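Local coordinates for protein LYND (PDB 4V1T) that probably acts as an ATP-dependent YcaO cyclodehydratase that makes azoline heterocycles in peptide substrates, and binds ADP, magnesium and zinc, at residues T117-I122 against Q163-K168; N154-D159 against Q178-V183; L190-V195 against P284-K289. All coordinates share one frame; numbering follows the deposited sequence.

Interaction 1. Residues T117-I122 against Q163-K168; sequences TPVGNI and QPELAK
Val119 pushes its two methyls into the start of helix 165-176, one branch for each of two neighbouring side chains. The Val119 and Glu165 side chains slide past each other in opposite directions, with CG2 3.6 Å from Glu165 CB. CG1, the other branch, meets Leu166 CD2 at 4.0 Å, with the two side chains crossing at about a right angle. The split follows from chi1 of 62°, which places CG1 between the backbone N and the carbonyl carbon. Glu165 runs extended, its aliphatic stem and carboxylate along the CG2 methyl; OE1 ends 3.6 Å from Val119 CG2, a contact without a hydrogen bond. Gln163 packs beside it. Its chain is bent at chi2 (-76°), with CB 4.1 Å from Val119 CG2 and the amide lying over Gly120, where NE2 is 3.3 Å from CA. A beta carbon on Gly120 would run into that nitrogen. Gly120 also has positive phi and sits second in the type II' turn from Val119 to Ile122, a classic glycine position. NE2 itself is hydrogen-bonded to Asp159 OD1, which helps to hold the amide beside the turn. Farther in, Val119 and Leu166 both rest on Val156 of strand 154-157, and Leu166 also touches Trp204 of helix 204-213. No hydrogen bond crosses between the two segments. The turn that leaves strand 114-118 is therefore held against helix 165-176 by van der Waals packing, to which polar side chains lend their stems and an amide: the inner methyl contributes to the buried core between sheet and helix, while the outer one is covered by the stem of a charged residue whose carboxylate can face solvent.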
ATOM      1  N   THR B 117      17.349  -4.997  32.316  1.00 46.43           N
ATOM      2  CA  THR B 117      17.618  -6.409  32.587  1.00 46.77           C
ATOM      3  C   THR B 117      18.158  -7.097  31.330  1.00 53.86           C
ATOM      4  O   THR B 117      17.441  -7.239  30.351  1.00 54.48           O
ATOM      5  CB  THR B 117      16.349  -7.154  33.058  1.00 55.39           C
ATOM      6  OG1 THR B 117      15.668  -6.385  34.064  1.00 55.67           O
ATOM      7  CG2 THR B 117      16.708  -8.530  33.621  1.00 54.56           C
ATOM      8  N   PRO B 118      19.429  -7.519  31.348  1.00 56.10           N
ATOM      9  CA  PRO B 118      19.919  -8.278  30.197  1.00 54.82           C
ATOM     10  C   PRO B 118      19.470  -9.735  30.208  1.00 66.48           C
ATOM     11  O   PRO B 118      19.164 -10.294  31.255  1.00 71.39           O
ATOM     12  CB  PRO B 118      21.436  -8.200  30.353  1.00 46.74           C
ATOM     13  CG  PRO B 118      21.630  -8.151  31.840  1.00 65.77           C
ATOM     14  CD  PRO B 118      20.487  -7.306  32.354  1.00 65.07           C
ATOM     15  N   VAL B 119      19.442 -10.333  29.028  1.00 66.87           N
ATOM     16  CA  VAL B 119      19.093 -11.731  28.857  1.00 64.35           C
ATOM     17  C   VAL B 119      19.902 -12.242  27.663  1.00 65.38           C
ATOM     18  O   VAL B 119      20.218 -11.479  26.740  1.00 63.15           O
ATOM     19  CB  VAL B 119      17.564 -11.922  28.651  1.00 63.10           C
ATOM     20  CG1 VAL B 119      17.093 -11.226  27.400  1.00 74.75           C
ATOM     21  CG2 VAL B 119      17.191 -13.394  28.588  1.00 92.46           C
ATOM     22  N   GLY B 120      20.244 -13.522  27.675  1.00 55.84           N
ATOM     23  CA  GLY B 120      21.124 -14.062  26.654  1.00 65.82           C
ATOM     24  C   GLY B 120      22.515 -13.486  26.836  1.00 60.70           C
ATOM     25  O   GLY B 120      22.969 -13.318  27.959  1.00 61.72           O
ATOM     26  N   ASN B 121      23.175 -13.143  25.734  1.00 61.26           N
ATOM     27  CA  ASN B 121      24.584 -12.751  25.773  1.00 68.34           C
ATOM     28  C   ASN B 121      24.815 -11.245  25.680  1.00 69.40           C
ATOM     29  O   ASN B 121      25.874 -10.805  25.249  1.00 80.74           O
ATOM     30  CB  ASN B 121      25.362 -13.484  24.666  1.00 71.79           C
ATOM     31  CG  ASN B 121      24.770 -13.259  23.288  1.00 88.94           C
ATOM     32  OD1 ASN B 121      24.252 -12.186  22.987  1.00 99.54           O
ATOM     33  ND2 ASN B 121      24.839 -14.278  22.445  1.00107.96           N
ATOM     34  N   ILE B 122      23.831 -10.451  26.088  1.00 66.69           N
ATOM     35  CA  ILE B 122      23.987  -9.000  26.080  1.00 58.98           C
ATOM     36  C   ILE B 122      25.027  -8.582  27.116  1.00 55.09           C
ATOM     37  O   ILE B 122      24.931  -8.934  28.287  1.00 56.97           O
ATOM     38  CB  ILE B 122      22.646  -8.264  26.350  1.00 60.64           C
ATOM     39  CG1 ILE B 122      21.602  -8.625  25.288  1.00 55.98           C
ATOM     40  CG2 ILE B 122      22.839  -6.747  26.370  1.00 51.63           C
ATOM     41  CD1 ILE B 122      21.986  -8.272  23.860  1.00 59.61           C
ATOM     42  N   GLN B 163      14.442 -16.184  23.463  1.00 69.91           N
ATOM     43  CA  GLN B 163      15.259 -16.609  24.597  1.00 60.38           C
ATOM     44  C   GLN B 163      14.363 -17.185  25.690  1.00 54.84           C
ATOM     45  O   GLN B 163      13.462 -16.502  26.167  1.00 54.95           O
ATOM     46  CB  GLN B 163      16.068 -15.440  25.161  1.00 51.24           C
ATOM     47  CG  GLN B 163      17.335 -15.119  24.381  1.00 53.04           C
ATOM     48  CD  GLN B 163      18.453 -16.116  24.651  1.00 66.77           C
ATOM     49  OE1 GLN B 163      18.234 -17.154  25.262  1.00 61.34           O
ATOM     50  NE2 GLN B 163      19.662 -15.794  24.202  1.00 64.48           N
ATOM     51  N   PRO B 164      14.608 -18.447  26.097  1.00 52.64           N
ATOM     52  CA  PRO B 164      13.702 -19.102  27.053  1.00 58.11           C
ATOM     53  C   PRO B 164      13.536 -18.375  28.395  1.00 61.42           C
ATOM     54  O   PRO B 164      12.521 -18.567  29.051  1.00 68.50           O
ATOM     55  CB  PRO B 164      14.335 -20.496  27.259  1.00 61.13           C
ATOM     56  CG  PRO B 164      15.697 -20.416  26.690  1.00 56.12           C
ATOM     57  CD  PRO B 164      15.641 -19.373  25.611  1.00 52.25           C
ATOM     58  N   GLU B 165      14.502 -17.553  28.786  1.00 51.77           N
ATOM     59  CA  GLU B 165      14.392 -16.802  30.028  1.00 66.93           C
ATOM     60  C   GLU B 165      13.266 -15.757  29.971  1.00 67.35           C
ATOM     61  O   GLU B 165      12.742 -15.346  31.002  1.00 59.08           O
ATOM     62  CB  GLU B 165      15.707 -16.102  30.356  1.00 76.19           C
ATOM     63  CG  GLU B 165      15.603 -15.219  31.595  1.00 81.35           C
ATOM     64  CD  GLU B 165      16.934 -14.694  32.080  1.00 81.07           C
ATOM     65  OE1 GLU B 165      17.990 -15.200  31.636  1.00 78.83           O
ATOM     66  OE2 GLU B 165      16.907 -13.766  32.920  1.00 69.07           O
ATOM     67  N   LEU B 166      12.900 -15.331  28.768  1.00 61.51           N
ATOM     68  CA  LEU B 166      11.825 -14.361  28.615  1.00 57.79           C
ATOM     69  C   LEU B 166      10.493 -14.928  29.101  1.00 51.37           C
ATOM     70  O   LEU B 166       9.596 -14.181  29.492  1.00 49.12           O
ATOM     71  CB  LEU B 166      11.718 -13.900  27.167  1.00 49.59           C
ATOM     72  CG  LEU B 166      12.935 -13.138  26.638  1.00 53.73           C
ATOM     73  CD1 LEU B 166      12.773 -12.849  25.163  1.00 53.64           C
ATOM     74  CD2 LEU B 166      13.171 -11.849  27.402  1.00 63.92           C
ATOM     75  N   ALA B 167      10.372 -16.249  29.093  1.00 49.38           N
ATOM     76  CA  ALA B 167       9.153 -16.895  29.546  1.00 57.05           C
ATOM     77  C   ALA B 167       8.950 -16.628  31.032  1.00 54.16           C
ATOM     78  O   ALA B 167       7.844 -16.328  31.479  1.00 54.74           O
ATOM     79  CB  ALA B 167       9.210 -18.388  29.274  1.00 65.37           C
ATOM     80  N   LYS B 168      10.036 -16.723  31.791  1.00 49.72           N
ATOM     81  CA  LYS B 168       9.989 -16.476  33.226  1.00 62.98           C
ATOM     82  C   LYS B 168       9.719 -14.998  33.519  1.00 54.51           C
ATOM     83  O   LYS B 168       8.939 -14.657  34.409  1.00 60.04           O
ATOM     84  CB  LYS B 168      11.300 -16.909  33.880  1.00 74.45           C
ATOM     85  CG  LYS B 168      11.313 -16.747  35.389  1.00 83.16           C
ATOM     86  CD  LYS B 168      12.686 -17.044  35.964  1.00 90.34           C
ATOM     87  CE  LYS B 168      12.675 -16.971  37.484  1.00 96.03           C
ATOM     88  NZ  LYS B 168      11.877 -18.075  38.102  1.00112.25           N
TER

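Interaction 2. Residues N154-D159 against Q178-V183; sequences NVVLTD and QTWLLV
The carbonyl oxygen of Thr179 accepts two hydrogen bonds, from the backbone N of Asn154 on the partner strand at 3.1 Å and from the side-chain NE2 of Gln178 at 3.0 Å. Asn154 N arrives in the carbonyl plane, whereas NE2 is tilted 28° from it. The Gln178 chain starts trans to its N (chi1 176°) and folds at chi2, which turns its amide back onto the following residue; NE2 also bonds Thr151 O. With an alanine here, Thr179 O would probably keep Asn154 N but lose its second donor, and Thr151 O would be left without this mate. Beyond this start the backbones pair in parallel, the axes of strands 154-157 and 180-183 making an angle of 20°. Leu181 N bonds Asn154 O and Val156 N bonds Leu181 O, both at 2.7 Å; Val183 N to Val156 O and Thr158 N to Val183 O carry the pairing onward. On one face Val156 stands between two residues of the other strand: CG2 approaches Trp180 CE3 obliquely at 3.7 Å, and CG1 meets Leu182 CD2 at 3.9 Å. That same leucine methyl reaches on to Thr158 CG2 at 3.8 Å. On the reverse face Val155 and Leu181 lie side by side and point the same way, with CG1 and CD2 4.0 Å apart. The two strands form a beta-alpha-beta unit with the connecting helix 165-176, which covers the Val156 face through Leu166 on Val156 and Leu182 and through Asn170 and Ala173 on Trp180; the Trp180 ring also stacks on Phe196. Helix 250-275 packs on the other face, where Ile264 touches Val155 and Leu181. Strand 114-118 flanks Val155 and Leu157 at one edge, and strand 189-196 borders 180-184 at the other.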
ATOM      1  N   ASN B 154      10.174  -1.982  33.119  1.00 41.51           N
ATOM      2  CA  ASN B 154      11.377  -2.814  33.073  1.00 46.04           C
ATOM      3  C   ASN B 154      11.779  -3.007  31.618  1.00 42.31           C
ATOM      4  O   ASN B 154      10.987  -3.482  30.811  1.00 41.81           O
ATOM      5  CB  ASN B 154      11.135  -4.162  33.758  1.00 44.08           C
ATOM      6  CG  ASN B 154      12.382  -5.031  33.808  1.00 56.78           C
ATOM      7  OD1 ASN B 154      13.501  -4.540  33.966  1.00 50.21           O
ATOM      8  ND2 ASN B 154      12.192  -6.333  33.662  1.00 53.33           N
ATOM      9  N   VAL B 155      13.003  -2.621  31.281  1.00 43.51           N
ATOM     10  CA  VAL B 155      13.511  -2.773  29.926  1.00 39.20           C
ATOM     11  C   VAL B 155      14.406  -4.005  29.827  1.00 41.81           C
ATOM     12  O   VAL B 155      15.402  -4.116  30.542  1.00 42.51           O
ATOM     13  CB  VAL B 155      14.301  -1.537  29.492  1.00 38.30           C
ATOM     14  CG1 VAL B 155      14.714  -1.648  28.044  1.00 36.45           C
ATOM     15  CG2 VAL B 155      13.471  -0.287  29.699  1.00 43.35           C
ATOM     16  N   VAL B 156      14.046  -4.922  28.929  1.00 41.01           N
ATOM     17  CA  VAL B 156      14.777  -6.169  28.762  1.00 45.77           C
ATOM     18  C   VAL B 156      15.540  -6.170  27.439  1.00 41.89           C
ATOM     19  O   VAL B 156      14.936  -6.095  26.373  1.00 44.28           O
ATOM     20  CB  VAL B 156      13.829  -7.384  28.812  1.00 41.93           C
ATOM     21  CG1 VAL B 156      14.618  -8.687  28.690  1.00 47.13           C
ATOM     22  CG2 VAL B 156      13.034  -7.379  30.101  1.00 43.01           C
ATOM     23  N   LEU B 157      16.868  -6.256  27.521  1.00 45.51           N
ATOM     24  CA  LEU B 157      17.711  -6.301  26.332  1.00 45.20           C
ATOM     25  C   LEU B 157      18.052  -7.755  26.026  1.00 52.23           C
ATOM     26  O   LEU B 157      18.607  -8.447  26.878  1.00 48.00           O
ATOM     27  CB  LEU B 157      18.999  -5.503  26.523  1.00 58.85           C
ATOM     28  CG  LEU B 157      18.953  -4.227  27.355  1.00 56.49           C
ATOM     29  CD1 LEU B 157      20.290  -3.517  27.259  1.00 52.19           C
ATOM     30  CD2 LEU B 157      17.849  -3.296  26.907  1.00 69.54           C
ATOM     31  N   THR B 158      17.716  -8.209  24.821  1.00 42.77           N
ATOM     32  CA  THR B 158      17.943  -9.591  24.430  1.00 49.99           C
ATOM     33  C   THR B 158      18.714  -9.637  23.128  1.00 52.09           C
ATOM     34  O   THR B 158      18.796  -8.631  22.420  1.00 50.73           O
ATOM     35  CB  THR B 158      16.622 -10.370  24.266  1.00 50.70           C
ATOM     36  OG1 THR B 158      16.905 -11.769  24.094  1.00 48.36           O
ATOM     37  CG2 THR B 158      15.814  -9.849  23.072  1.00 45.13           C
ATOM     38  N   ASP B 159      19.289 -10.805  22.833  1.00 42.27           N
ATOM     39  CA  ASP B 159      19.915 -11.062  21.535  1.00 48.13           C
ATOM     40  C   ASP B 159      18.951 -11.835  20.638  1.00 50.76           C
ATOM     41  O   ASP B 159      19.163 -11.938  19.431  1.00 48.11           O
ATOM     42  CB  ASP B 159      21.232 -11.835  21.701  1.00 61.43           C
ATOM     43  CG  ASP B 159      21.064 -13.139  22.473  1.00 65.61           C
ATOM     44  OD1 ASP B 159      20.109 -13.262  23.261  1.00 71.59           O
ATOM     45  OD2 ASP B 159      21.895 -14.049  22.294  1.00 77.54           O
ATOM     46  N   GLN B 178       3.588  -6.033  36.096  1.00 46.36           N
ATOM     47  CA  GLN B 178       4.719  -5.196  35.701  1.00 51.04           C
ATOM     48  C   GLN B 178       4.712  -4.955  34.197  1.00 47.41           C
ATOM     49  O   GLN B 178       4.664  -5.896  33.407  1.00 49.83           O
ATOM     50  CB  GLN B 178       6.039  -5.855  36.128  1.00 56.93           C
ATOM     51  CG  GLN B 178       7.304  -5.128  35.687  1.00 53.78           C
ATOM     52  CD  GLN B 178       7.537  -3.834  36.432  1.00 52.31           C
ATOM     53  OE1 GLN B 178       7.586  -3.813  37.654  1.00 65.93           O
ATOM     54  NE2 GLN B 178       7.687  -2.740  35.693  1.00 51.45           N
ATOM     55  N   THR B 179       4.761  -3.691  33.804  1.00 46.48           N
ATOM     56  CA  THR B 179       4.885  -3.337  32.407  1.00 43.75           C
ATOM     57  C   THR B 179       6.370  -3.379  32.030  1.00 41.03           C
ATOM     58  O   THR B 179       7.212  -2.859  32.752  1.00 35.64           O
ATOM     59  CB  THR B 179       4.298  -1.942  32.119  1.00 42.12           C
ATOM     60  OG1 THR B 179       2.881  -1.974  32.291  1.00 42.22           O
ATOM     61  CG2 THR B 179       4.604  -1.497  30.703  1.00 39.22           C
ATOM     62  N   TRP B 180       6.689  -4.001  30.902  1.00 40.00           N
ATOM     63  CA  TRP B 180       8.075  -4.132  30.496  1.00 39.20           C
ATOM     64  C   TRP B 180       8.244  -3.995  28.990  1.00 43.34           C
ATOM     65  O   TRP B 180       7.287  -4.168  28.232  1.00 34.65           O
ATOM     66  CB  TRP B 180       8.653  -5.464  30.978  1.00 40.01           C
ATOM     67  CG  TRP B 180       7.888  -6.690  30.543  1.00 45.87           C
ATOM     68  CD1 TRP B 180       6.612  -7.024  30.894  1.00 43.80           C
ATOM     69  CD2 TRP B 180       8.368  -7.763  29.714  1.00 42.60           C
ATOM     70  NE1 TRP B 180       6.260  -8.224  30.317  1.00 40.62           N
ATOM     71  CE2 TRP B 180       7.322  -8.697  29.593  1.00 43.34           C
ATOM     72  CE3 TRP B 180       9.578  -8.017  29.055  1.00 47.35           C
ATOM     73  CZ2 TRP B 180       7.444  -9.864  28.839  1.00 52.21           C
ATOM     74  CZ3 TRP B 180       9.699  -9.178  28.304  1.00 48.57           C
ATOM     75  CH2 TRP B 180       8.639 -10.086  28.205  1.00 50.91           C
ATOM     76  N   LEU B 181       9.475  -3.683  28.579  1.00 41.42           N
ATOM     77  CA  LEU B 181       9.824  -3.464  27.182  1.00 49.42           C
ATOM     78  C   LEU B 181      10.901  -4.448  26.726  1.00 52.68           C
ATOM     79  O   LEU B 181      11.830  -4.754  27.472  1.00 39.00           O
ATOM     80  CB  LEU B 181      10.318  -2.028  26.979  1.00 50.18           C
ATOM     81  CG  LEU B 181      11.056  -1.719  25.669  1.00 40.84           C
ATOM     82  CD1 LEU B 181      10.127  -1.823  24.484  1.00 41.93           C
ATOM     83  CD2 LEU B 181      11.675  -0.335  25.714  1.00 40.92           C
ATOM     84  N   LEU B 182      10.767  -4.941  25.498  1.00 37.63           N
ATOM     85  CA  LEU B 182      11.774  -5.798  24.901  1.00 45.24           C
ATOM     86  C   LEU B 182      12.520  -5.032  23.825  1.00 49.83           C
ATOM     87  O   LEU B 182      11.935  -4.248  23.085  1.00 40.82           O
ATOM     88  CB  LEU B 182      11.148  -7.055  24.297  1.00 43.26           C
ATOM     89  CG  LEU B 182      11.438  -8.409  24.938  1.00 55.94           C
ATOM     90  CD1 LEU B 182      10.823  -9.503  24.077  1.00 65.77           C
ATOM     91  CD2 LEU B 182      12.922  -8.658  25.143  1.00 65.02           C
ATOM     92  N   VAL B 183      13.820  -5.267  23.748  1.00 45.64           N
ATOM     93  CA  VAL B 183      14.637  -4.678  22.703  1.00 45.93           C
ATOM     94  C   VAL B 183      15.815  -5.589  22.375  1.00 45.16           C
ATOM     95  O   VAL B 183      16.328  -6.304  23.236  1.00 44.17           O
ATOM     96  CB  VAL B 183      15.158  -3.286  23.107  1.00 38.12           C
ATOM     97  CG1 VAL B 183      16.074  -3.377  24.292  1.00 46.60           C
ATOM     98  CG2 VAL B 183      15.878  -2.623  21.945  1.00 43.01           C
TER

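Interaction 3. Residues L190-V195 against P284-K289; sequences LWLGPV and PTLDGK
Leu286 drives one methyl, CD1, into the side of Leu192, 3.5 Å from its CG and 3.7 Å from its CD1; the first of these is tighter than an ordinary van der Waals contact. The two side chains cross at about a right angle. In Leu286, CG is trans to the carbonyl carbon (chi1 -63°) and lies beside its own N, which sends the branch out from the turn toward the strand. In Leu192 CG is instead trans to N, and both its branch point and its CD1 methyl meet the Leu286 methyl. Val195 approaches the root of Leu286 more loosely, CG2 to CB at 4.1 Å, again nearly at right angles. Between these two sites the strand carries Gly193 and, after a cis peptide bond, Pro194. A beta carbon on Gly193 would collide with Lys289 O, and the same oxygen lies 3.2 Å from Pro194 CB. The backbone tie is Val195 N to Leu286 O at 2.9 Å. Its donor stands 61° above the carbonyl plane, while Lys289 N reaches the same oxygen from the opposite face and closes the type II turn from Leu286 to Lys289. A weak bond from Gly288 N to Val195 O adds to it. Asp287 CB lies near Val195 O, while its carboxylate is engaged within its own segment: Thr285 OG1 meets OD1 from above the carboxylate plane at 2.8 Å, and this hydroxyl also bonds Lys270 NZ of helix 250-275. Together these contacts seat the turn that leads into strand 289-294 against its antiparallel neighbour 189-196. Helix 250-275 lies over the pair, with Phe259 on Leu192, Glu263 on Leu286 and Trp267 on Val195. Leu181 of strand 180-184 touches Leu286 too, and Leu298 of the second subunit packs on Leu286 and Lys289.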
ATOM      1  N   LEU B 190      17.619  -4.285  14.077  1.00 36.41           N
ATOM      2  CA  LEU B 190      17.136  -3.832  15.368  1.00 36.72           C
ATOM      3  C   LEU B 190      15.706  -4.284  15.554  1.00 34.15           C
ATOM      4  O   LEU B 190      14.878  -4.060  14.680  1.00 45.04           O
ATOM      5  CB  LEU B 190      17.228  -2.304  15.483  1.00 36.27           C
ATOM      6  CG  LEU B 190      16.376  -1.629  16.571  1.00 38.31           C
ATOM      7  CD1 LEU B 190      16.851  -1.997  17.968  1.00 39.87           C
ATOM      8  CD2 LEU B 190      16.366  -0.122  16.395  1.00 43.79           C
ATOM      9  N   TRP B 191      15.424  -4.936  16.681  1.00 36.48           N
ATOM     10  CA  TRP B 191      14.043  -5.151  17.117  1.00 38.23           C
ATOM     11  C   TRP B 191      13.797  -4.240  18.301  1.00 41.01           C
ATOM     12  O   TRP B 191      14.595  -4.187  19.234  1.00 40.69           O
ATOM     13  CB  TRP B 191      13.770  -6.596  17.523  1.00 42.93           C
ATOM     14  CG  TRP B 191      13.870  -7.598  16.423  1.00 40.38           C
ATOM     15  CD1 TRP B 191      14.738  -7.584  15.366  1.00 39.98           C
ATOM     16  CD2 TRP B 191      13.073  -8.774  16.278  1.00 44.67           C
ATOM     17  NE1 TRP B 191      14.522  -8.683  14.565  1.00 46.75           N
ATOM     18  CE2 TRP B 191      13.511  -9.433  15.106  1.00 54.63           C
ATOM     19  CE3 TRP B 191      12.031  -9.338  17.025  1.00 49.02           C
ATOM     20  CZ2 TRP B 191      12.940 -10.631  14.663  1.00 51.03           C
ATOM     21  CZ3 TRP B 191      11.464 -10.523  16.586  1.00 61.22           C
ATOM     22  CH2 TRP B 191      11.921 -11.159  15.412  1.00 59.37           C
ATOM     23  N   LEU B 192      12.684  -3.523  18.254  1.00 41.53           N
ATOM     24  CA  LEU B 192      12.333  -2.563  19.282  1.00 42.17           C
ATOM     25  C   LEU B 192      10.855  -2.734  19.640  1.00 39.02           C
ATOM     26  O   LEU B 192       9.981  -2.583  18.803  1.00 40.10           O
ATOM     27  CB  LEU B 192      12.633  -1.146  18.785  1.00 45.20           C
ATOM     28  CG  LEU B 192      12.247   0.020  19.686  1.00 57.73           C
ATOM     29  CD1 LEU B 192      12.961  -0.043  21.023  1.00 53.14           C
ATOM     30  CD2 LEU B 192      12.537   1.340  18.989  1.00 71.01           C
ATOM     31  N   GLY B 193      10.591  -3.060  20.898  1.00 38.96           N
ATOM     32  CA  GLY B 193       9.239  -3.318  21.357  1.00 34.05           C
ATOM     33  C   GLY B 193       8.956  -4.809  21.353  1.00 33.18           C
ATOM     34  O   GLY B 193       9.800  -5.607  20.934  1.00 38.41           O
ATOM     35  N   PRO B 194       7.770  -5.197  21.818  1.00 36.27           N
ATOM     36  CA  PRO B 194       6.758  -4.265  22.306  1.00 41.97           C
ATOM     37  C   PRO B 194       6.948  -3.858  23.750  1.00 44.71           C
ATOM     38  O   PRO B 194       7.819  -4.389  24.450  1.00 39.68           O
ATOM     39  CB  PRO B 194       5.479  -5.073  22.166  1.00 38.21           C
ATOM     40  CG  PRO B 194       5.912  -6.454  22.500  1.00 41.72           C
ATOM     41  CD  PRO B 194       7.323  -6.594  21.962  1.00 42.45           C
ATOM     42  N   VAL B 195       6.136  -2.897  24.174  1.00 50.75           N
ATOM     43  CA  VAL B 195       5.853  -2.697  25.575  1.00 41.59           C
ATOM     44  C   VAL B 195       4.716  -3.648  25.926  1.00 42.11           C
ATOM     45  O   VAL B 195       3.623  -3.539  25.371  1.00 36.03           O
ATOM     46  CB  VAL B 195       5.439  -1.243  25.890  1.00 41.74           C
ATOM     47  CG1 VAL B 195       4.836  -1.132  27.289  1.00 47.70           C
ATOM     48  CG2 VAL B 195       6.634  -0.317  25.752  1.00 36.01           C
ATOM     49  N   PRO B 284       1.587   7.617  19.217  1.00 45.39           N
ATOM     50  CA  PRO B 284       1.891   6.185  19.288  1.00 42.96           C
ATOM     51  C   PRO B 284       3.111   5.856  20.140  1.00 41.60           C
ATOM     52  O   PRO B 284       4.075   6.612  20.169  1.00 38.97           O
ATOM     53  CB  PRO B 284       2.127   5.807  17.819  1.00 40.07           C
ATOM     54  CG  PRO B 284       2.564   7.065  17.176  1.00 62.49           C
ATOM     55  CD  PRO B 284       1.825   8.170  17.871  1.00 52.94           C
ATOM     56  N   THR B 285       3.041   4.724  20.835  1.00 43.79           N
ATOM     57  CA  THR B 285       4.165   4.178  21.571  1.00 42.96           C
ATOM     58  C   THR B 285       4.285   2.693  21.206  1.00 43.49           C
ATOM     59  O   THR B 285       3.517   2.190  20.395  1.00 41.52           O
ATOM     60  CB  THR B 285       3.998   4.373  23.086  1.00 46.47           C
ATOM     61  OG1 THR B 285       2.662   4.046  23.466  1.00 36.31           O
ATOM     62  CG2 THR B 285       4.265   5.804  23.469  1.00 51.21           C
ATOM     63  N   LEU B 286       5.239   1.994  21.801  1.00 34.06           N
ATOM     64  CA  LEU B 286       5.538   0.616  21.398  1.00 34.49           C
ATOM     65  C   LEU B 286       4.624  -0.438  22.032  1.00 37.16           C
ATOM     66  O   LEU B 286       4.884  -1.633  21.921  1.00 43.91           O
ATOM     67  CB  LEU B 286       6.986   0.299  21.735  1.00 41.77           C
ATOM     68  CG  LEU B 286       8.036   1.141  21.014  1.00 44.87           C
ATOM     69  CD1 LEU B 286       9.418   0.808  21.553  1.00 40.24           C
ATOM     70  CD2 LEU B 286       7.983   0.901  19.520  1.00 44.61           C
ATOM     71  N   ASP B 287       3.561  -0.008  22.704  1.00 41.76           N
ATOM     72  CA  ASP B 287       2.628  -0.959  23.314  1.00 40.36           C
ATOM     73  C   ASP B 287       1.920  -1.781  22.238  1.00 36.06           C
ATOM     74  O   ASP B 287       1.232  -1.241  21.379  1.00 45.33           O
ATOM     75  CB  ASP B 287       1.604  -0.245  24.201  1.00 41.36           C
ATOM     76  CG  ASP B 287       0.883   0.889  23.475  1.00 38.87           C
ATOM     77  OD1 ASP B 287       1.537   1.631  22.711  1.00 45.08           O
ATOM     78  OD2 ASP B 287      -0.337   1.023  23.659  1.00 43.78           O
ATOM     79  N   GLY B 288       2.107  -3.095  22.292  1.00 41.63           N
ATOM     80  CA  GLY B 288       1.506  -4.004  21.313  1.00 41.72           C
ATOM     81  C   GLY B 288       2.069  -3.876  19.907  1.00 43.95           C
ATOM     82  O   GLY B 288       1.409  -4.231  18.930  1.00 39.52           O
ATOM     83  N   LYS B 289       3.294  -3.363  19.808  1.00 37.69           N
ATOM     84  CA  LYS B 289       3.934  -3.096  18.522  1.00 42.88           C
ATOM     85  C   LYS B 289       5.391  -3.492  18.570  1.00 41.33           C
ATOM     86  O   LYS B 289       6.067  -3.244  19.559  1.00 47.63           O
ATOM     87  CB  LYS B 289       3.861  -1.609  18.170  1.00 48.40           C
ATOM     88  CG  LYS B 289       2.930  -1.259  17.028  1.00 66.00           C
ATOM     89  CD  LYS B 289       3.300   0.084  16.407  1.00 70.74           C
ATOM     90  CE  LYS B 289       3.114   1.246  17.378  1.00 75.82           C
ATOM     91  NZ  LYS B 289       3.899   2.449  16.966  1.00 88.35           N
TER

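All three contacts belong to one mixed sheet and the helices around it. Interactions 1 and 2, centres 9 Å apart, interlock along the chain: Thr117 N bonds Val155 O at 2.8 Å, and helix 165-176, whose beginning forms one side of interaction 1, connects the two strands of interaction 2. Interaction 2 passes to interaction 3, centres 10 Å apart, where Gly193 N bonds Leu182 O at 2.8 Å. Interactions 1 and 3 do not touch, their nearest atoms being about 9 Å apart. The zinc ion held by Cys203, Cys206, Cys311 and Cys314 lies about 12, 10 and 11 Å from the side chains of Leu166, Trp180 and Pro194. The ADP pocket comes later in the chain.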